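Local coordinates for protein dTDP-4-dehydrorhamnose 3,5-epimerase (Sulfolobus tokodaii, PDB 2B9U) that probably catalyses the epimerisation of dTDP-4-dehydro-6-deoxyglucose at the sugar's C3' and C5' positions, a step in dTDP-L-rhamnose biosynthesis, at residues N43-N48 with H134-P139; K67-I72 with Y130-N135. One frame throughout, in Å; residues are numbered along the deposited sequence.

Contact 1: residues N43-N48 with H134-P139; sequences NVIQTN and HNEYSP
Asn43 and His134 meet through a single water, which donates to Asn43 O at 2.6 Å and accepts the backbone N-H of His134. Next in line, Ile45 makes the apolar part of the contact. Its CG1 sits between the backbone N and the carbonyl carbon (chi1 52°), which carries CD1 over the face of the Asn135-Glu136 peptide, 3.4 Å from Asn135 C. The same methyl also lies 3.8 Å from Glu136 CG. Gln46 follows with an extended side chain that brings its amide alongside the backbone of Glu136 and Tyr137. Gln46 OE1 accepts a nearly straight bond from Tyr137 N (3.0 Å, 167°), the donor standing somewhat off the carbonyl plane. On the other arm, Gln46 NE2 donates to Asn48 OD1 at 3.0 Å with the acceptor in its own amide plane, so the amide is gripped at both ends and its rotation fixed. The Tyr137 ring, turned 82° from this amide, has Pro139 CD over the centre of one face. Glu136 OE2 looks to the second subunit, accepting from Glu34 N there. Ile45 and Gln46 both lie opposite Ile132 in a classic beta bulge, and where strand 44-52 carries the sheet on into the second subunit, the arrangement holds the backbone of Tyr137, the residue predicted to stack on the thymidine ring of the substrate.

Contact 2: residues K67-I72 with Y130-N135; sequences KEQGKI and YFITHN
Asn135 ND2 lies in the carbonyl plane of Glu68 and donates to a lone pair of Glu68 O at 3.0 Å, the acceptor close to the plane of the Asn135 amide. The two meet where the antiparallel pair of strands 70-75 and 126-133 gives way to loops, in the jelly-roll-like barrel of this cupin-clan protein. A water takes a further bond from Asn135 ND2 and donates to Glu68 OE2, so the amide nitrogen is tied to both the backbone and the carboxylate of one residue; the carboxylate stands nearly upright to the amide, 82° between their planes, and its OE1 bonds Thr65. Lys67 crosses Asn135 at about a right angle. At the edge of the His134 ring, in its plane, Thr133 OG1 is hydrogen-bonded to ND1 at 2.7 Å, while Glu68 O and Gly70 N approach the ring obliquely. With OG1 between the backbone N and the carbonyl carbon (chi1 73°), Thr133 rests its hydroxyl 3.3 Å from Gly70 CA, a close approach over a residue without a side chain. Deeper in the sheet, Ile72 and Phe131 form a hydrogen-bonded pair with two short reciprocal bonds, each donor in the carbonyl plane. Their side chains cross obliquely on one face, CB to CB at 3.9 Å, next to Met109 and Trp111 for Ile72 and Val44 for Phe131. By contrast, Thr133 N reaches Gly70 O from well above the carbonyl plane, though the bond is straight and short at 2.9 Å. Between these pairs, Lys71 CA directs its hydrogen at Phe131 O, 3.4 Å away.

How the contacts relate
The two contacts lie side by side, their centres about 5 Å apart, on the same side of the chain's centre. Strand 126-133 is the common element: strand 44-52 pairs with one of its edges and strand 70-75 with the other, all antiparallel in one sheet. Along the chain, 43-48 comes first, then 67-72, and both meet the closing stretch 130-139, sharing His134 and Asn135. Backbone bonds from Ile45 and Gln46 to Ile132 join contact 1 directly to contact 2. The loop after strand 126-133 thus meets strand 44-52 in contact 1 and the residues leading into strand 70-75 in contact 2; strand 44-52 continues the sheet into the second subunit of the homodimer.

Contact 1: residues N43-N48 with H134-P139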
loop_
_atom_site.group_PDB
_atom_site.type_symbol
_atom_site.label_atom_id
_atom_site.label_comp_id
_atom_site.label_asym_id
_atom_site.label_seq_id
_atom_site.Cartn_x
_atom_site.Cartn_y
_atom_site.Cartn_z
ATOM N N ASN A 43 -12.865 -6.422 2.666
ATOM C CA ASN A 43 -11.742 -5.890 3.449
ATOM C C ASN A 43 -10.400 -6.456 2.996
ATOM O O ASN A 43 -10.282 -7.632 2.656
ATOM C CB ASN A 43 -11.938 -6.110 4.963
ATOM C CG ASN A 43 -13.113 -5.312 5.546
ATOM O OD1 ASN A 43 -13.592 -5.611 6.641
ATOM N ND2 ASN A 43 -13.569 -4.308 4.834
ATOM N N VAL A 44 -9.397 -5.590 2.973
ATOM C CA VAL A 44 -8.022 -6.000 2.740
ATOM C C VAL A 44 -7.497 -6.719 3.986
ATOM O O VAL A 44 -7.679 -6.244 5.106
ATOM C CB VAL A 44 -7.124 -4.781 2.364
ATOM C CG1 VAL A 44 -5.656 -5.189 2.243
ATOM C CG2 VAL A 44 -7.601 -4.140 1.026
ATOM N N ILE A 45 -6.854 -7.868 3.785
ATOM C CA ILE A 45 -6.361 -8.674 4.896
ATOM C C ILE A 45 -4.834 -8.816 4.915
ATOM O O ILE A 45 -4.252 -9.161 5.949
ATOM C CB ILE A 45 -7.068 -10.061 4.962
ATOM C CG1 ILE A 45 -7.011 -10.811 3.623
ATOM C CG2 ILE A 45 -8.558 -9.870 5.304
ATOM C CD1 ILE A 45 -5.701 -11.484 3.282
ATOM N N GLN A 46 -4.203 -8.526 3.779
ATOM C CA GLN A 46 -2.759 -8.669 3.597
ATOM C C GLN A 46 -2.337 -7.681 2.524
ATOM O O GLN A 46 -3.097 -7.427 1.607
ATOM C CB GLN A 46 -2.426 -10.093 3.138
ATOM C CG GLN A 46 -0.980 -10.322 2.820
ATOM C CD GLN A 46 -0.587 -11.772 2.824
ATOM O OE1 GLN A 46 -1.285 -12.618 3.381
ATOM N NE2 GLN A 46 0.561 -12.072 2.222
ATOM N N THR A 47 -1.159 -7.087 2.676
ATOM C CA THR A 47 -0.577 -6.250 1.618
ATOM C C THR A 47 0.837 -6.734 1.309
ATOM O O THR A 47 1.668 -6.917 2.213
ATOM C CB THR A 47 -0.666 -4.745 1.981
ATOM O OG1 THR A 47 -2.045 -4.393 2.105
ATOM C CG2 THR A 47 -0.034 -3.835 0.912
ATOM N N ASN A 48 1.096 -6.999 0.038
ATOM C CA ASN A 48 2.437 -7.379 -0.414
ATOM C C ASN A 48 3.047 -6.292 -1.299
ATOM O O ASN A 48 2.329 -5.422 -1.796
ATOM C CB ASN A 48 2.390 -8.695 -1.201
ATOM C CG ASN A 48 2.055 -9.908 -0.330
ATOM O OD1 ASN A 48 2.162 -9.861 0.888
ATOM N ND2 ASN A 48 1.682 -11.005 -0.967
ATOM N N HIS A 134 -9.870 -11.596 1.173
ATOM C CA HIS A 134 -10.403 -12.966 1.358
ATOM C C HIS A 134 -9.580 -13.862 2.274
ATOM O O HIS A 134 -10.056 -14.271 3.338
ATOM C CB HIS A 134 -10.670 -13.676 0.014
ATOM C CG HIS A 134 -11.843 -13.135 -0.734
ATOM N ND1 HIS A 134 -11.826 -11.899 -1.343
ATOM C CD2 HIS A 134 -13.067 -13.665 -0.987
ATOM C CE1 HIS A 134 -12.986 -11.689 -1.945
ATOM N NE2 HIS A 134 -13.759 -12.743 -1.739
ATOM N N ASN A 135 -8.356 -14.161 1.867
ATOM C CA ASN A 135 -7.493 -15.091 2.587
ATOM C C ASN A 135 -6.033 -14.753 2.450
ATOM O O ASN A 135 -5.590 -14.314 1.393
ATOM C CB ASN A 135 -7.710 -16.511 2.085
ATOM C CG ASN A 135 -9.019 -17.079 2.552
ATOM O OD1 ASN A 135 -9.252 -17.217 3.757
ATOM N ND2 ASN A 135 -9.900 -17.369 1.609
ATOM N N GLU A 136 -5.283 -14.981 3.521
ATOM C CA GLU A 136 -3.857 -14.731 3.522
ATOM C C GLU A 136 -3.089 -15.719 2.644
ATOM O O GLU A 136 -3.656 -16.674 2.104
ATOM C CB GLU A 136 -3.324 -14.764 4.954
ATOM C CG GLU A 136 -3.872 -13.654 5.821
ATOM C CD GLU A 136 -3.295 -13.657 7.228
ATOM O OE1 GLU A 136 -2.271 -14.352 7.480
ATOM O OE2 GLU A 136 -3.885 -12.960 8.083
ATOM N N TYR A 137 -1.801 -15.434 2.482
ATOM C CA TYR A 137 -0.804 -16.361 1.984
ATOM C C TYR A 137 -1.016 -17.742 2.583
ATOM O O TYR A 137 -1.086 -17.897 3.812
ATOM C CB TYR A 137 0.557 -15.833 2.398
ATOM C CG TYR A 137 1.762 -16.684 2.056
ATOM C CD1 TYR A 137 1.967 -17.173 0.767
ATOM C CD2 TYR A 137 2.731 -16.946 3.020
ATOM C CE1 TYR A 137 3.102 -17.932 0.460
ATOM C CE2 TYR A 137 3.868 -17.693 2.720
ATOM C CZ TYR A 137 4.047 -18.177 1.445
ATOM O OH TYR A 137 5.156 -18.930 1.165
ATOM N N SER A 138 -1.149 -18.732 1.708
ATOM C CA SER A 138 -1.337 -20.122 2.120
ATOM C C SER A 138 -0.715 -21.035 1.065
ATOM O O SER A 138 -1.375 -21.392 0.082
ATOM C CB SER A 138 -2.826 -20.444 2.314
ATOM O OG SER A 138 -3.020 -21.783 2.745
ATOM N N PRO A 139 0.570 -21.387 1.254
ATOM C CA PRO A 139 1.327 -22.276 0.359
ATOM C C PRO A 139 0.641 -23.604 -0.039
ATOM O O PRO A 139 0.738 -23.992 -1.210
ATOM C CB PRO A 139 2.616 -22.537 1.135
ATOM C CG PRO A 139 2.788 -21.321 1.969
ATOM C CD PRO A 139 1.407 -20.901 2.368
HETATM O O HOH W 1 -11.576 -9.862 2.587
#

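Contact 2: residues K67-I72 with Y130-N135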
loop_
_atom_site.group_PDB
_atom_site.type_symbol
_atom_site.label_atom_id
_atom_site.label_comp_id
_atom_site.label_asym_id
_atom_site.label_seq_id
_atom_site.Cartn_x
_atom_site.Cartn_y
_atom_site.Cartn_z
ATOM N N LYS A 67 -9.021 -21.093 0.264
ATOM C CA LYS A 67 -8.047 -20.042 0.540
ATOM C C LYS A 67 -7.869 -19.137 -0.681
ATOM O O LYS A 67 -6.778 -18.626 -0.943
ATOM C CB LYS A 67 -6.709 -20.659 0.966
ATOM C CG LYS A 67 -6.749 -21.361 2.321
ATOM C CD LYS A 67 -6.745 -20.374 3.465
ATOM C CE LYS A 67 -6.943 -21.086 4.804
ATOM N NZ LYS A 67 -6.783 -20.132 5.966
ATOM N N GLU A 68 -8.959 -18.948 -1.415
ATOM C CA GLU A 68 -8.999 -18.068 -2.571
ATOM C C GLU A 68 -8.802 -16.597 -2.179
ATOM O O GLU A 68 -9.122 -16.184 -1.068
ATOM C CB GLU A 68 -10.308 -18.273 -3.351
ATOM C CG GLU A 68 -11.592 -17.719 -2.693
ATOM C CD GLU A 68 -12.047 -18.476 -1.442
ATOM O OE1 GLU A 68 -11.585 -19.614 -1.194
ATOM O OE2 GLU A 68 -12.880 -17.912 -0.700
ATOM N N GLN A 69 -8.268 -15.815 -3.107
ATOM C CA GLN A 69 -7.922 -14.434 -2.834
ATOM C C GLN A 69 -8.446 -13.514 -3.927
ATOM O O GLN A 69 -8.407 -13.854 -5.105
ATOM C CB GLN A 69 -6.397 -14.280 -2.724
ATOM C CG GLN A 69 -5.755 -14.951 -1.522
ATOM C CD GLN A 69 -4.227 -14.899 -1.540
ATOM O OE1 GLN A 69 -3.593 -14.659 -0.504
ATOM N NE2 GLN A 69 -3.630 -15.131 -2.703
ATOM N N GLY A 70 -8.946 -12.354 -3.514
ATOM C CA GLY A 70 -9.090 -11.219 -4.400
ATOM C C GLY A 70 -7.851 -10.357 -4.295
ATOM O O GLY A 70 -7.116 -10.449 -3.310
ATOM N N LYS A 71 -7.604 -9.543 -5.318
ATOM C CA LYS A 71 -6.373 -8.733 -5.425
ATOM C C LYS A 71 -6.661 -7.362 -6.042
ATOM O O LYS A 71 -7.346 -7.263 -7.078
ATOM C CB LYS A 71 -5.320 -9.466 -6.273
ATOM C CG LYS A 71 -4.831 -10.799 -5.658
ATOM C CD LYS A 71 -3.869 -11.513 -6.566
ATOM C CE LYS A 71 -3.739 -12.989 -6.171
ATOM N NZ LYS A 71 -3.052 -13.798 -7.244
ATOM N N ILE A 72 -6.155 -6.316 -5.393
ATOM C CA ILE A 72 -6.137 -4.972 -5.952
ATOM C C ILE A 72 -4.681 -4.649 -6.236
ATOM O O ILE A 72 -3.851 -4.615 -5.323
ATOM C CB ILE A 72 -6.717 -3.905 -4.980
ATOM C CG1 ILE A 72 -8.044 -4.371 -4.375
ATOM C CG2 ILE A 72 -6.872 -2.571 -5.698
ATOM C CD1 ILE A 72 -8.510 -3.505 -3.200
ATOM N N TYR A 130 0.286 -5.146 -3.840
ATOM C CA TYR A 130 -0.869 -6.039 -3.941
ATOM C C TYR A 130 -1.719 -5.896 -2.679
ATOM O O TYR A 130 -1.255 -6.247 -1.583
ATOM C CB TYR A 130 -0.410 -7.505 -4.062
ATOM C CG TYR A 130 0.770 -7.825 -4.973
ATOM C CD1 TYR A 130 2.064 -7.379 -4.684
ATOM C CD2 TYR A 130 0.597 -8.642 -6.095
ATOM C CE1 TYR A 130 3.150 -7.718 -5.507
ATOM C CE2 TYR A 130 1.676 -8.991 -6.923
ATOM C CZ TYR A 130 2.945 -8.519 -6.623
ATOM O OH TYR A 130 4.009 -8.864 -7.429
ATOM N N PHE A 131 -2.939 -5.381 -2.798
ATOM C CA PHE A 131 -3.849 -5.392 -1.658
ATOM C C PHE A 131 -4.660 -6.667 -1.754
ATOM O O PHE A 131 -5.375 -6.882 -2.747
ATOM C CB PHE A 131 -4.756 -4.166 -1.626
ATOM C CG PHE A 131 -4.016 -2.864 -1.659
ATOM C CD1 PHE A 131 -3.407 -2.366 -0.511
ATOM C CD2 PHE A 131 -3.939 -2.126 -2.837
ATOM C CE1 PHE A 131 -2.721 -1.144 -0.545
ATOM C CE2 PHE A 131 -3.253 -0.919 -2.884
ATOM C CZ PHE A 131 -2.648 -0.425 -1.731
ATOM N N ILE A 132 -4.514 -7.531 -0.751
ATOM C CA ILE A 132 -5.050 -8.906 -0.826
ATOM C C ILE A 132 -6.272 -9.052 0.071
ATOM O O ILE A 132 -6.255 -8.648 1.250
ATOM C CB ILE A 132 -3.938 -9.979 -0.532
ATOM C CG1 ILE A 132 -2.901 -9.967 -1.648
ATOM C CG2 ILE A 132 -4.501 -11.426 -0.403
ATOM C CD1 ILE A 132 -1.543 -10.455 -1.212
ATOM N N THR A 133 -7.350 -9.579 -0.509
ATOM C CA THR A 133 -8.609 -9.769 0.209
ATOM C C THR A 133 -8.889 -11.261 0.336
ATOM O O THR A 133 -8.202 -12.084 -0.286
ATOM C CB THR A 133 -9.803 -9.062 -0.497
ATOM O OG1 THR A 133 -10.156 -9.785 -1.682
ATOM C CG2 THR A 133 -9.465 -7.590 -0.865
ATOM N N HIS A 134 -9.870 -11.596 1.173
ATOM C CA HIS A 134 -10.403 -12.966 1.358
ATOM C C HIS A 134 -9.580 -13.862 2.274
ATOM O O HIS A 134 -10.056 -14.271 3.338
ATOM C CB HIS A 134 -10.670 -13.676 0.014
ATOM C CG HIS A 134 -11.843 -13.135 -0.734
ATOM N ND1 HIS A 134 -11.826 -11.899 -1.343
ATOM C CD2 HIS A 134 -13.067 -13.665 -0.987
ATOM C CE1 HIS A 134 -12.986 -11.689 -1.945
ATOM N NE2 HIS A 134 -13.759 -12.743 -1.739
ATOM N N ASN A 135 -8.356 -14.161 1.867
ATOM C CA ASN A 135 -7.493 -15.091 2.587
ATOM C C ASN A 135 -6.033 -14.753 2.450
ATOM O O ASN A 135 -5.590 -14.314 1.393
ATOM C CB ASN A 135 -7.710 -16.511 2.085
ATOM C CG ASN A 135 -9.019 -17.079 2.552
ATOM O OD1 ASN A 135 -9.252 -17.217 3.757
ATOM N ND2 ASN A 135 -9.900 -17.369 1.609
HETATM O O HOH W 2 -13.026 -17.241 1.935
#